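Local coordinates for glycoside hydrolase (Streptococcus pneumoniae serotype 4, PDB 6ORH), which probably hydrolyses alpha-L-fucosidic linkages of host glycans, as a family 29 glycoside hydrolase whose catalytic barrel is followed by a beta-sandwich domain, at residues S12-A17 with Q196-I201; E115-M120 with Y159-K164; L223-N228 with F251-A256. The protein carries 2 engineered substitutions. One frame throughout, in Å; residues are numbered along the deposited sequence. Where two conformers were deposited one is given.

Contact 1 (S12-A17 with Q196-I201). With EDO (1,2-ethanediol), chain E.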
ATOM      1  N   SER A  12      20.839  10.613 -14.363  1.00 15.03           N
ATOM      2  CA  SER A  12      22.129  10.362 -14.975  1.00 15.90           C
ATOM      3  C   SER A  12      22.105   8.996 -15.660  1.00 16.96           C
ATOM      4  O   SER A  12      21.213   8.188 -15.412  1.00 16.15           O
ATOM      5  CB  SER A  12      23.198  10.383 -13.935  1.00 17.43           C
ATOM      6  OG  SER A  12      23.130   9.216 -13.114  1.00 15.98           O
ATOM      7  N   GLN A  13      23.127   8.714 -16.474  0.50 18.70           N
ATOM      8  CA  GLN A  13      23.216   7.406 -17.114  0.50 19.47           C
ATOM      9  C   GLN A  13      23.439   6.296 -16.085  0.50 17.73           C
ATOM     10  O   GLN A  13      22.898   5.202 -16.249  0.50 17.69           O
ATOM     11  CB  GLN A  13      24.306   7.397 -18.186  0.50 21.70           C
ATOM     12  CG  GLN A  13      24.039   8.374 -19.320  0.50 25.50           C
ATOM     13  CD  GLN A  13      25.306   8.636 -20.097  0.50 29.56           C
ATOM     14  OE1 GLN A  13      25.791   9.764 -20.164  0.50 33.32           O
ATOM     15  NE2 GLN A  13      25.864   7.580 -20.672  0.50 31.31           N
ATOM     16  N   THR A  14      24.225   6.574 -15.034  1.00 17.34           N
ATOM     17  CA  THR A  14      24.461   5.573 -14.005  1.00 15.94           C
ATOM     18  C   THR A  14      23.167   5.288 -13.244  1.00 14.72           C
ATOM     19  O   THR A  14      22.923   4.146 -12.843  1.00 15.11           O
ATOM     20  CB  THR A  14      25.604   5.884 -13.028  1.00 15.57           C
ATOM     21  OG1 THR A  14      25.451   7.181 -12.422  1.00 18.28           O
ATOM     22  CG2 THR A  14      26.976   5.759 -13.654  1.00 17.51           C
ATOM     23  N   GLN A  15      22.342   6.323 -13.049  1.00 14.07           N
ATOM     24  CA  GLN A  15      21.064   6.100 -12.372  1.00 13.51           C
ATOM     25  C   GLN A  15      20.158   5.230 -13.253  1.00 14.06           C
ATOM     26  O   GLN A  15      19.521   4.309 -12.755  1.00 13.19           O
ATOM     27  CB  GLN A  15      20.351   7.409 -12.002  1.00 12.38           C
ATOM     28  CG  GLN A  15      20.952   8.119 -10.779  1.00 12.58           C
ATOM     29  CD  GLN A  15      20.409   9.518 -10.584  1.00 12.58           C
ATOM     30  OE1 GLN A  15      20.318  10.326 -11.516  1.00 13.28           O
ATOM     31  NE2 GLN A  15      20.066   9.854  -9.339  1.00 12.70           N
ATOM     32  N   LEU A  16      20.077   5.543 -14.553  1.00 14.51           N
ATOM     33  CA  LEU A  16      19.246   4.771 -15.459  1.00 14.20           C
ATOM     34  C   LEU A  16      19.752   3.337 -15.508  1.00 14.03           C
ATOM     35  O   LEU A  16      18.939   2.420 -15.610  1.00 14.60           O
ATOM     36  CB  LEU A  16      19.279   5.405 -16.852  1.00 16.05           C
ATOM     37  CG  LEU A  16      18.362   6.603 -17.026  1.00 17.03           C
ATOM     38  CD1 LEU A  16      18.609   7.284 -18.371  1.00 20.55           C
ATOM     39  CD2 LEU A  16      16.906   6.198 -16.871  1.00 18.17           C
ATOM     40  N   ALA A  17      21.071   3.165 -15.429  1.00 14.00           N
ATOM     41  CA  ALA A  17      21.617   1.823 -15.551  1.00 14.11           C
ATOM     42  C   ALA A  17      21.175   0.978 -14.350  1.00 13.45           C
ATOM     43  O   ALA A  17      20.801  -0.205 -14.464  1.00 14.50           O
ATOM     44  CB  ALA A  17      23.123   1.908 -15.734  1.00 15.57           C
ATOM     45  N   GLN A 196      36.183   7.552  -9.483  1.00 14.07           N
ATOM     46  CA  GLN A 196      35.157   6.643  -9.983  1.00 13.71           C
ATOM     47  C   GLN A 196      34.063   7.338 -10.791  1.00 14.21           C
ATOM     48  O   GLN A 196      33.026   6.733 -11.055  1.00 15.11           O
ATOM     49  CB  GLN A 196      34.613   5.771  -8.838  1.00 13.42           C
ATOM     50  CG  GLN A 196      35.636   4.809  -8.245  1.00 13.53           C
ATOM     51  CD  GLN A 196      35.933   3.615  -9.133  1.00 13.39           C
ATOM     52  OE1 GLN A 196      35.144   3.284 -10.024  1.00 14.88           O
ATOM     53  NE2 GLN A 196      37.057   2.952  -8.894  1.00 14.78           N
ATOM     54  N   GLY A 197      34.270   8.601 -11.185  1.00 15.61           N
ATOM     55  CA  GLY A 197      33.340   9.267 -12.089  1.00 15.92           C
ATOM     56  C   GLY A 197      31.925   9.364 -11.516  1.00 17.03           C
ATOM     57  O   GLY A 197      31.764   9.868 -10.403  1.00 18.92           O
ATOM     58  N   ASP A 198      30.906   8.926 -12.268  1.00 17.91           N
ATOM     59  CA  ASP A 198      29.548   9.136 -11.792  1.00 19.37           C
ATOM     60  C   ASP A 198      29.046   7.937 -10.979  1.00 16.77           C
ATOM     61  O   ASP A 198      27.838   7.736 -10.886  1.00 15.77           O
ATOM     62  CB  ASP A 198      28.546   9.641 -12.845  1.00 27.46           C
ATOM     63  CG  ASP A 198      27.410  10.451 -12.205  1.00 34.56           C
ATOM     64  OD1 ASP A 198      27.574  10.928 -11.054  1.00 41.03           O
ATOM     65  OD2 ASP A 198      26.345  10.582 -12.829  1.00 35.35           O
ATOM     66  N   CYS A 199      29.977   7.214 -10.342  1.00 14.37           N
ATOM     67  CA  CYS A 199      29.655   6.211  -9.322  1.00 13.09           C
ATOM     68  C   CYS A 199      28.511   6.715  -8.432  1.00 13.17           C
ATOM     69  O   CYS A 199      28.573   7.835  -7.918  1.00 13.49           O
ATOM     70  CB  CYS A 199      30.886   5.985  -8.455  1.00 12.48           C
ATOM     71  SG  CYS A 199      30.661   4.701  -7.192  1.00 14.61           S
ATOM     72  N   LEU A 200      27.471   5.882  -8.224  1.00 11.80           N
ATOM     73  CA  LEU A 200      26.340   6.271  -7.399  1.00 11.37           C
ATOM     74  C   LEU A 200      26.744   6.354  -5.927  1.00 11.27           C
ATOM     75  O   LEU A 200      27.588   5.593  -5.476  1.00 11.90           O
ATOM     76  CB  LEU A 200      25.246   5.209  -7.567  1.00 11.99           C
ATOM     77  CG  LEU A 200      24.727   5.059  -8.994  1.00 12.95           C
ATOM     78  CD1 LEU A 200      23.835   3.812  -9.085  1.00 14.82           C
ATOM     79  CD2 LEU A 200      23.935   6.295  -9.377  1.00 14.89           C
ATOM     80  N   ILE A 201      26.099   7.253  -5.162  1.00 10.89           N
ATOM     81  CA  ILE A 201      26.390   7.338  -3.729  1.00 11.35           C
ATOM     82  C   ILE A 201      25.080   7.311  -2.942  1.00 10.78           C
ATOM     83  O   ILE A 201      24.166   8.116  -3.198  1.00 11.05           O
ATOM     84  CB  ILE A 201      27.187   8.628  -3.418  1.00 11.72           C
ATOM     85  CG1 ILE A 201      28.507   8.694  -4.191  1.00 12.99           C
ATOM     86  CG2 ILE A 201      27.382   8.756  -1.907  1.00 12.83           C
ATOM     87  CD1 ILE A 201      29.193  10.061  -4.154  1.00 13.17           C
TER
HETATM   88  C1  EDO E 505      22.076  13.369 -11.524  1.00 39.58           C
HETATM   89  O1  EDO E 505      20.798  13.165 -12.111  1.00 34.33           O
HETATM   90  C2  EDO E 505      22.388  12.427 -10.417  1.00 36.01           C
HETATM   91  O2  EDO E 505      23.768  12.282 -10.131  1.00 34.56           O
HETATM   92  O   HOH W   1      24.213   9.987 -10.855  1.00 27.10           O
HETATM   93  O   HOH W   2      26.198   8.965 -15.272  1.00 22.43           O

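Contact 2 (E115-M120 with Y159-K164)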
ATOM      1  N   GLU A 115      35.481 -11.746 -12.440  1.00 16.91           N
ATOM      2  CA  GLU A 115      35.292 -12.956 -13.240  1.00 16.53           C
ATOM      3  C   GLU A 115      33.856 -13.065 -13.755  1.00 17.79           C
ATOM      4  O   GLU A 115      33.619 -13.407 -14.932  1.00 18.73           O
ATOM      5  CB  GLU A 115      35.665 -14.179 -12.407  1.00 17.26           C
ATOM      6  CG  GLU A 115      35.500 -15.473 -13.201  1.00 20.15           C
ATOM      7  CD  GLU A 115      35.689 -16.763 -12.430  1.00 21.96           C
ATOM      8  OE1 GLU A 115      36.048 -16.732 -11.242  1.00 21.02           O
ATOM      9  OE2 GLU A 115      35.481 -17.820 -13.065  1.00 25.02           O
ATOM     10  N   PHE A 116      32.891 -12.720 -12.895  1.00 15.16           N
ATOM     11  CA  PHE A 116      31.474 -12.891 -13.194  1.00 15.99           C
ATOM     12  C   PHE A 116      30.836 -11.625 -13.772  1.00 15.67           C
ATOM     13  O   PHE A 116      29.630 -11.618 -14.041  1.00 17.18           O
ATOM     14  CB  PHE A 116      30.724 -13.370 -11.946  1.00 17.25           C
ATOM     15  CG  PHE A 116      30.885 -14.846 -11.689  1.00 17.75           C
ATOM     16  CD1 PHE A 116      31.970 -15.332 -10.970  1.00 17.79           C
ATOM     17  CD2 PHE A 116      29.947 -15.750 -12.172  1.00 17.34           C
ATOM     18  CE1 PHE A 116      32.131 -16.694 -10.747  1.00 18.56           C
ATOM     19  CE2 PHE A 116      30.086 -17.109 -11.918  1.00 16.99           C
ATOM     20  CZ  PHE A 116      31.183 -17.571 -11.220  1.00 17.93           C
ATOM     21  N   ASP A 117      31.637 -10.557 -13.967  1.00 15.63           N
ATOM     22  CA  ASP A 117      31.093  -9.273 -14.406  1.00 16.24           C
ATOM     23  C   ASP A 117      29.924  -8.878 -13.501  1.00 15.17           C
ATOM     24  O   ASP A 117      28.835  -8.526 -13.953  1.00 16.03           O
ATOM     25  CB  ASP A 117      30.656  -9.295 -15.876  1.00 17.86           C
ATOM     26  CG  ASP A 117      30.387  -7.907 -16.433  1.00 20.53           C
ATOM     27  OD1 ASP A 117      30.917  -6.925 -15.857  1.00 19.82           O
ATOM     28  OD2 ASP A 117      29.604  -7.806 -17.415  1.00 22.13           O
ATOM     29  N   MET A 118      30.185  -8.939 -12.188  1.00 13.45           N
ATOM     30  CA  MET A 118      29.259  -8.515 -11.147  1.00 12.86           C
ATOM     31  C   MET A 118      29.680  -7.119 -10.696  1.00 12.51           C
ATOM     32  O   MET A 118      30.796  -6.936 -10.217  1.00 13.59           O
ATOM     33  CB  MET A 118      29.347  -9.457  -9.942  1.00 13.43           C
ATOM     34  CG  MET A 118      28.505  -9.013  -8.752  1.00 14.36           C
ATOM     35  SD  MET A 118      26.753  -9.121  -8.978  1.00 16.17           S
ATOM     36  CE  MET A 118      26.500 -10.894  -8.843  1.00 15.92           C
ATOM     37  N   ASP A 119      28.825  -6.110 -10.928  1.00 12.78           N
ATOM     38  CA  ASP A 119      29.181  -4.774 -10.465  1.00 13.37           C
ATOM     39  C   ASP A 119      29.332  -4.754  -8.949  1.00 13.12           C
ATOM     40  O   ASP A 119      28.716  -5.568  -8.235  1.00 13.66           O
ATOM     41  CB  ASP A 119      28.154  -3.738 -10.913  1.00 13.83           C
ATOM     42  CG  ASP A 119      28.197  -3.493 -12.418  1.00 16.39           C
ATOM     43  OD1 ASP A 119      29.169  -3.871 -13.100  1.00 17.66           O
ATOM     44  OD2 ASP A 119      27.241  -2.913 -12.902  1.00 21.12           O
ATOM     45  N   MET A 120      30.191  -3.834  -8.462  0.50 12.05           N
ATOM     46  CA  MET A 120      30.579  -3.769  -7.053  0.50 11.67           C
ATOM     47  C   MET A 120      30.108  -2.467  -6.396  0.50 11.88           C
ATOM     48  O   MET A 120      30.118  -1.399  -7.015  0.50 12.46           O
ATOM     49  CB  MET A 120      32.105  -3.902  -6.909  0.50 11.50           C
ATOM     50  CG  MET A 120      32.630  -5.339  -7.069  0.50 11.40           C
ATOM     51  SD  MET A 120      32.107  -6.414  -5.713  0.50 11.00           S
ATOM     52  CE  MET A 120      33.090  -5.841  -4.322  0.50 11.53           C
ATOM     53  N   TYR A 159      40.552  -3.731  -6.929  1.00 14.73           N
ATOM     54  CA  TYR A 159      39.274  -3.712  -6.218  1.00 15.50           C
ATOM     55  C   TYR A 159      38.169  -3.282  -7.167  1.00 15.62           C
ATOM     56  O   TYR A 159      38.429  -2.532  -8.096  1.00 19.97           O
ATOM     57  CB  TYR A 159      39.325  -2.722  -5.045  1.00 14.85           C
ATOM     58  CG  TYR A 159      40.237  -3.082  -3.903  1.00 14.17           C
ATOM     59  CD1 TYR A 159      40.539  -4.410  -3.588  1.00 14.61           C
ATOM     60  CD2 TYR A 159      40.771  -2.071  -3.103  1.00 13.84           C
ATOM     61  CE1 TYR A 159      41.343  -4.722  -2.498  1.00 15.05           C
ATOM     62  CE2 TYR A 159      41.579  -2.375  -2.012  1.00 14.56           C
ATOM     63  CZ  TYR A 159      41.854  -3.700  -1.708  1.00 15.74           C
ATOM     64  OH  TYR A 159      42.648  -4.007  -0.636  1.00 15.20           O
ATOM     65  N   GLY A 160      36.944  -3.789  -6.949  1.00 13.40           N
ATOM     66  CA  GLY A 160      35.850  -3.445  -7.838  1.00 13.47           C
ATOM     67  C   GLY A 160      35.714  -4.501  -8.921  1.00 12.79           C
ATOM     68  O   GLY A 160      36.445  -5.495  -8.913  1.00 14.33           O
ATOM     69  N   ASN A 161      34.805  -4.226  -9.854  1.00 14.36           N
ATOM     70  CA  ASN A 161      34.638  -5.031 -11.053  1.00 13.47           C
ATOM     71  C   ASN A 161      35.605  -4.454 -12.085  1.00 13.66           C
ATOM     72  O   ASN A 161      35.331  -3.408 -12.656  1.00 13.94           O
ATOM     73  CB  ASN A 161      33.183  -4.956 -11.516  1.00 14.29           C
ATOM     74  CG  ASN A 161      32.928  -5.707 -12.810  1.00 14.42           C
ATOM     75  OD1 ASN A 161      33.793  -6.444 -13.259  1.00 16.87           O
ATOM     76  ND2 ASN A 161      31.721  -5.610 -13.346  1.00 15.37           N
ATOM     77  N   ALA A 162      36.762  -5.123 -12.266  1.00 15.44           N
ATOM     78  CA  ALA A 162      37.819  -4.619 -13.152  1.00 15.73           C
ATOM     79  C   ALA A 162      38.173  -3.179 -12.801  1.00 16.95           C
ATOM     80  O   ALA A 162      38.207  -2.315 -13.676  1.00 18.25           O
ATOM     81  CB  ALA A 162      37.420  -4.767 -14.609  1.00 17.01           C
ATOM     82  N   GLY A 163      38.333  -2.927 -11.494  1.00 16.03           N
ATOM     83  CA  GLY A 163      38.752  -1.624 -11.008  1.00 16.31           C
ATOM     84  C   GLY A 163      37.625  -0.610 -10.874  1.00 15.93           C
ATOM     85  O   GLY A 163      37.872   0.540 -10.498  1.00 17.22           O
ATOM     86  N   LYS A 164      36.393  -1.014 -11.178  1.00 14.98           N
ATOM     87  CA  LYS A 164      35.307  -0.051 -11.210  1.00 15.46           C
ATOM     88  C   LYS A 164      34.355  -0.318 -10.051  1.00 14.10           C
ATOM     89  O   LYS A 164      33.987  -1.470  -9.797  1.00 13.22           O
ATOM     90  CB  LYS A 164      34.561  -0.117 -12.544  1.00 16.98           C
ATOM     91  CG  LYS A 164      33.506   0.961 -12.738  1.00 18.86           C
ATOM     92  CD  LYS A 164      32.922   0.927 -14.148  1.00 24.06           C
ATOM     93  CE  LYS A 164      32.083   2.137 -14.496  1.00 27.01           C
ATOM     94  NZ  LYS A 164      32.894   3.376 -14.543  1.00 27.32           N
TER
HETATM   95  O   HOH W   3      31.305  -2.070 -10.404  1.00 13.64           O

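Contact 3 (L223-N228 with F251-A256)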
ATOM      1  N   LEU A 223       5.673   6.986  -5.892  1.00  9.96           N
ATOM      2  CA  LEU A 223       7.123   7.086  -5.739  1.00  9.91           C
ATOM      3  C   LEU A 223       7.664   8.013  -6.817  1.00 11.55           C
ATOM      4  O   LEU A 223       7.826   7.604  -7.977  1.00 11.12           O
ATOM      5  CB  LEU A 223       7.830   5.717  -5.781  1.00 10.59           C
ATOM      6  CG  LEU A 223       9.374   5.829  -5.733  1.00 10.05           C
ATOM      7  CD1 LEU A 223       9.857   6.451  -4.417  1.00 11.31           C
ATOM      8  CD2 LEU A 223      10.077   4.487  -6.005  1.00 11.48           C
ATOM      9  N   TRP A 224       7.945   9.263  -6.418  1.00 11.11           N
ATOM     10  CA  TRP A 224       8.705  10.190  -7.247  1.00 10.50           C
ATOM     11  C   TRP A 224      10.192   9.953  -6.998  1.00 10.53           C
ATOM     12  O   TRP A 224      10.649   9.994  -5.838  1.00 10.83           O
ATOM     13  CB  TRP A 224       8.311  11.637  -6.891  1.00 11.28           C
ATOM     14  CG  TRP A 224       6.860  11.905  -7.149  1.00 11.59           C
ATOM     15  CD1 TRP A 224       5.804  11.930  -6.272  1.00 11.74           C
ATOM     16  CD2 TRP A 224       6.316  12.203  -8.448  1.00 11.82           C
ATOM     17  NE1 TRP A 224       4.627  12.218  -6.937  1.00 11.84           N
ATOM     18  CE2 TRP A 224       4.930  12.397  -8.270  1.00 11.86           C
ATOM     19  CE3 TRP A 224       6.892  12.287  -9.733  1.00 12.31           C
ATOM     20  CZ2 TRP A 224       4.082  12.657  -9.350  1.00 12.26           C
ATOM     21  CZ3 TRP A 224       6.060  12.601 -10.798  1.00 11.52           C
ATOM     22  CH2 TRP A 224       4.686  12.791 -10.588  1.00 11.86           C
ATOM     23  N   GLN A 225      10.935   9.641  -8.066  1.00 10.18           N
ATOM     24  CA  GLN A 225      12.374   9.414  -7.933  1.00 10.16           C
ATOM     25  C   GLN A 225      13.097  10.755  -8.039  1.00 10.72           C
ATOM     26  O   GLN A 225      13.898  10.981  -8.948  1.00 11.41           O
ATOM     27  CB  GLN A 225      12.850   8.416  -9.004  1.00 11.14           C
ATOM     28  CG  GLN A 225      12.275   7.023  -8.803  1.00 11.32           C
ATOM     29  CD  GLN A 225      12.929   6.249  -7.680  1.00 11.28           C
ATOM     30  OE1 GLN A 225      13.101   6.723  -6.553  1.00 11.50           O
ATOM     31  NE2 GLN A 225      13.312   5.006  -7.970  1.00 12.06           N
ATOM     32  N   LYS A 226      12.778  11.645  -7.100  1.00 10.94           N
ATOM     33  CA  LYS A 226      13.329  13.006  -7.085  1.00 10.66           C
ATOM     34  C   LYS A 226      13.030  13.592  -5.704  1.00 10.73           C
ATOM     35  O   LYS A 226      12.000  13.258  -5.103  1.00 10.99           O
ATOM     36  CB  LYS A 226      12.740  13.886  -8.216  1.00 10.66           C
ATOM     37  CG  LYS A 226      11.219  13.964  -8.313  1.00 10.82           C
ATOM     38  CD  LYS A 226      10.794  14.949  -9.424  1.00 10.88           C
ATOM     39  CE  LYS A 226       9.288  15.030  -9.604  1.00 11.31           C
ATOM     40  NZ  LYS A 226       8.911  16.046 -10.643  1.00 12.40           N
ATOM     41  N   VAL A 227      13.916  14.490  -5.245  1.00 10.91           N
ATOM     42  CA  VAL A 227      13.779  15.160  -3.949  1.00 11.22           C
ATOM     43  C   VAL A 227      14.462  16.514  -4.054  1.00 11.02           C
ATOM     44  O   VAL A 227      15.180  16.767  -4.996  1.00 12.24           O
ATOM     45  CB  VAL A 227      14.464  14.349  -2.826  1.00 12.13           C
ATOM     46  CG1 VAL A 227      13.718  13.055  -2.473  1.00 13.55           C
ATOM     47  CG2 VAL A 227      15.943  14.101  -3.087  1.00 13.21           C
ATOM     48  N   ASN A 228      14.239  17.363  -3.039  1.00 12.40           N
ATOM     49  CA  ASN A 228      15.015  18.562  -2.812  1.00 13.66           C
ATOM     50  C   ASN A 228      16.038  18.241  -1.723  1.00 12.96           C
ATOM     51  O   ASN A 228      15.641  17.808  -0.642  1.00 13.73           O
ATOM     52  CB  ASN A 228      14.051  19.668  -2.383  1.00 13.53           C
ATOM     53  CG  ASN A 228      14.770  20.989  -2.227  1.00 16.58           C
ATOM     54  OD1 ASN A 228      15.934  21.019  -1.828  1.00 16.05           O
ATOM     55  ND2 ASN A 228      14.084  22.084  -2.551  1.00 16.70           N
ATOM     56  N   PHE A 251      17.232  14.322  -9.471  1.00 12.85           N
ATOM     57  CA  PHE A 251      16.799  12.930  -9.632  1.00 12.15           C
ATOM     58  C   PHE A 251      17.471  12.092  -8.547  1.00 11.47           C
ATOM     59  O   PHE A 251      18.684  12.209  -8.318  1.00 12.44           O
ATOM     60  CB  PHE A 251      17.138  12.426 -11.037  1.00 12.93           C
ATOM     61  CG  PHE A 251      16.396  11.153 -11.399  1.00 11.44           C
ATOM     62  CD1 PHE A 251      16.795   9.927 -10.873  1.00 12.30           C
ATOM     63  CD2 PHE A 251      15.245  11.192 -12.169  1.00 12.04           C
ATOM     64  CE1 PHE A 251      16.086   8.756 -11.171  1.00 11.86           C
ATOM     65  CE2 PHE A 251      14.549  10.020 -12.472  1.00 12.03           C
ATOM     66  CZ  PHE A 251      14.967   8.799 -11.981  1.00 12.26           C
ATOM     67  N   SER A 252      16.659  11.248  -7.884  1.00 10.63           N
ATOM     68  CA  SER A 252      17.142  10.541  -6.701  1.00 10.76           C
ATOM     69  C   SER A 252      16.462   9.171  -6.686  1.00 10.47           C
ATOM     70  O   SER A 252      15.233   9.129  -6.720  1.00 10.90           O
ATOM     71  CB  SER A 252      16.730  11.357  -5.461  1.00 10.34           C
ATOM     72  OG  SER A 252      16.958  10.586  -4.263  1.00 11.10           O
ATOM     73  N   ILE A 253      17.261   8.089  -6.663  1.00 10.44           N
ATOM     74  CA  ILE A 253      16.665   6.750  -6.525  1.00 10.05           C
ATOM     75  C   ILE A 253      16.438   6.442  -5.041  1.00 10.45           C
ATOM     76  O   ILE A 253      17.420   6.448  -4.281  1.00  9.82           O
ATOM     77  CB  ILE A 253      17.621   5.722  -7.133  1.00 10.61           C
ATOM     78  CG1 ILE A 253      17.767   5.941  -8.645  1.00 11.52           C
ATOM     79  CG2 ILE A 253      17.187   4.291  -6.806  1.00 10.45           C
ATOM     80  CD1 ILE A 253      18.860   5.102  -9.263  1.00 12.24           C
ATOM     81  N   GLY A 254      15.189   6.115  -4.674  1.00  9.59           N
ATOM     82  CA  GLY A 254      14.905   5.630  -3.310  1.00 10.61           C
ATOM     83  C   GLY A 254      15.172   4.121  -3.243  1.00 10.67           C
ATOM     84  O   GLY A 254      14.287   3.304  -3.515  1.00 11.72           O
ATOM     85  N   GLU A 255      16.412   3.766  -2.909  1.00 10.86           N
ATOM     86  CA  GLU A 255      16.839   2.364  -2.923  1.00 11.56           C
ATOM     87  C   GLU A 255      16.141   1.600  -1.794  1.00 11.99           C
ATOM     88  O   GLU A 255      16.145   2.035  -0.648  1.00 12.14           O
ATOM     89  CB  GLU A 255      18.354   2.362  -2.697  1.00 12.01           C
ATOM     90  CG  GLU A 255      19.007   1.013  -2.918  1.00 11.31           C
ATOM     91  CD  GLU A 255      20.505   1.143  -2.710  1.00 11.88           C
ATOM     92  OE1 GLU A 255      20.887   1.399  -1.562  1.00 12.26           O
ATOM     93  OE2 GLU A 255      21.269   0.980  -3.686  1.00 12.10           O
ATOM     94  N   ALA A 256      15.572   0.418  -2.112  1.00 11.35           N
ATOM     95  CA  ALA A 256      14.822  -0.353  -1.117  1.00 11.32           C
ATOM     96  C   ALA A 256      15.690  -1.489  -0.591  1.00 11.25           C
ATOM     97  O   ALA A 256      15.743  -2.536  -1.231  1.00 13.15           O
ATOM     98  CB  ALA A 256      13.571  -0.907  -1.766  1.00 12.14           C
TER

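Contact 1 (S12-A17 with Q196-I201)
Thr14, in the first turn of helix 13-21, faces Asp198 in the loop from helix 185-196 into strand 200-202, with their CA atoms 6.6 Å apart. That loop reverses through a type II' beta turn from Gln196 to Cys199, with Gly197 at positive phi where the helix ends. Thr14 OG1 donates to Asp198 O at 2.9 Å, tilted 31° from the carbonyl plane. Its chi1 of 53° sets OG1 between the backbone N and the carbonyl carbon, while CG2 lies 3.5 Å from Asp198 O. Next to this bond Leu200 CD2 packs against Thr14 OG1 and, at 3.8 Å, against Gln15 CG. Ser12 and Gln15 form a capping box: Gln15 N donates to Ser12 OG (3.0 Å), and Ser12 N meets Gln15 OE1 in the carbonyl plane on a lone pair. The 1,2-ethanediol, probably a crystallisation additive, puts O1 2.9 Å from Gln15 OE1. Ser12 CB touches Asp198 OD2 directly at 3.3 Å, and two waters, bonded to Thr14 N and to Ser12 OG, donate to that oxygen. OD2 is thus gripped beside the start of the helix, whose dipole would probably favour a charged carboxylate; only the Thr14 hydroxyl bonds directly across the contact.

Contact 2 (E115-M120 with Y159-K164)
Asn161 reaches from a type I' beta turn, Asn161 to Lys164, to the loop joining helix 105-116 to strand 119-124, an alpha-to-beta connection of the TIM-barrel fold. Its CB lies 3.4 Å from Met118 O, and CG follows close to the same carbonyl. With CG anti to the backbone N (chi1 177°), the amide is carried across the loop between two aspartates. OD1 lies on the Asp117 side, 4.1 Å from Asp117 CA. ND2 uses its hydrogens on both: it donates to Asp117 OD1 at 2.9 Å, nearly straight at 170°, and to Asp119 OD1 at 3.1 Å, more bent at 150°. Both acceptors lie close to the amide plane, so the pair of bonds fixes the rotation of the amide. Both carboxylates are turned well out of that plane, and each offers the anti side of its OD1. Asp117 has positive phi and closes helix 105-116 in a Schellman motif, so the amide ties the helix end to the start of the strand. Two acidic groups around one NH2 would probably polarise it. Further along the strand, in the conformer given, Met120 CG rests 3.7 Å from Gly160 C, while Met120 also packs on Val109 and Ala113 of helix 105-116. A water accepts from Met120 N and donates to Lys164 O at 2.8 Å, bridging the strand and the turn.

Contact 3 (L223-N228 with F251-A256)
Gln225 accepts two hydrogen bonds from the backbone of Ser252 and Gly254, one on its carbonyl and one on its side chain. Ser252 N donates to Gln225 O at 3.0 Å and 174°, yet approaches 59° out of the carbonyl plane. Gly254 N donates to Gln225 OE1 at 2.9 Å, nearly straight; chi2 of -76° bends the chain so that the amide reaches the NH of Gly254, in strand 250-259. Gln225 NE2 is bonded to Thr290 OG1, so both ends of the amide are held. A CA-H...O contact adds to these, with Phe251 CA 3.6 Å from Gln225 O. As strand pairing, Lys226 and Phe251 form an antiparallel non-hydrogen-bonded pair with CA atoms 4.3 Å apart, joining strand 226-227 to strand 250-259 of the barrel sheet.

In the packing, Gln225 O also lies over one face of the Phe251 ring, 3.4 Å above its centre. Gln225 CB touches the ring at CZ, 3.7 Å away. Val227 CG2 meets Ser252 CB at 3.7 Å, while Leu19 of helix 13-21 touches Gln225, Phe251 and Ile253. All touching residues are buried, and the glutamine amide satisfies a backbone NH of strand 250-259 in place of a main-chain carbonyl.

How the contacts relate
All three contacts reach the mixed sheet of the TIM barrel. Along the chain, contact 2 falls within the interval between the segments of contact 1, and contact 3 follows both. Contacts 1 and 2 have centres about 15 Å apart and meet where Gln196 NE2 probably bonds Gly163 O, linking the end of helix 185-196 to the loop before strand 167-169. Contacts 1 and 3, about 14 Å apart between centres, meet through a hydrogen bond from Gln15 NE2 to Phe251 O. Contacts 2 and 3 are about 26 Å apart by centres and do not touch. Contact 1 thus touches both of the others, linking helix 13-21 and the loop after helix 185-196 to neighbouring parts of the barrel.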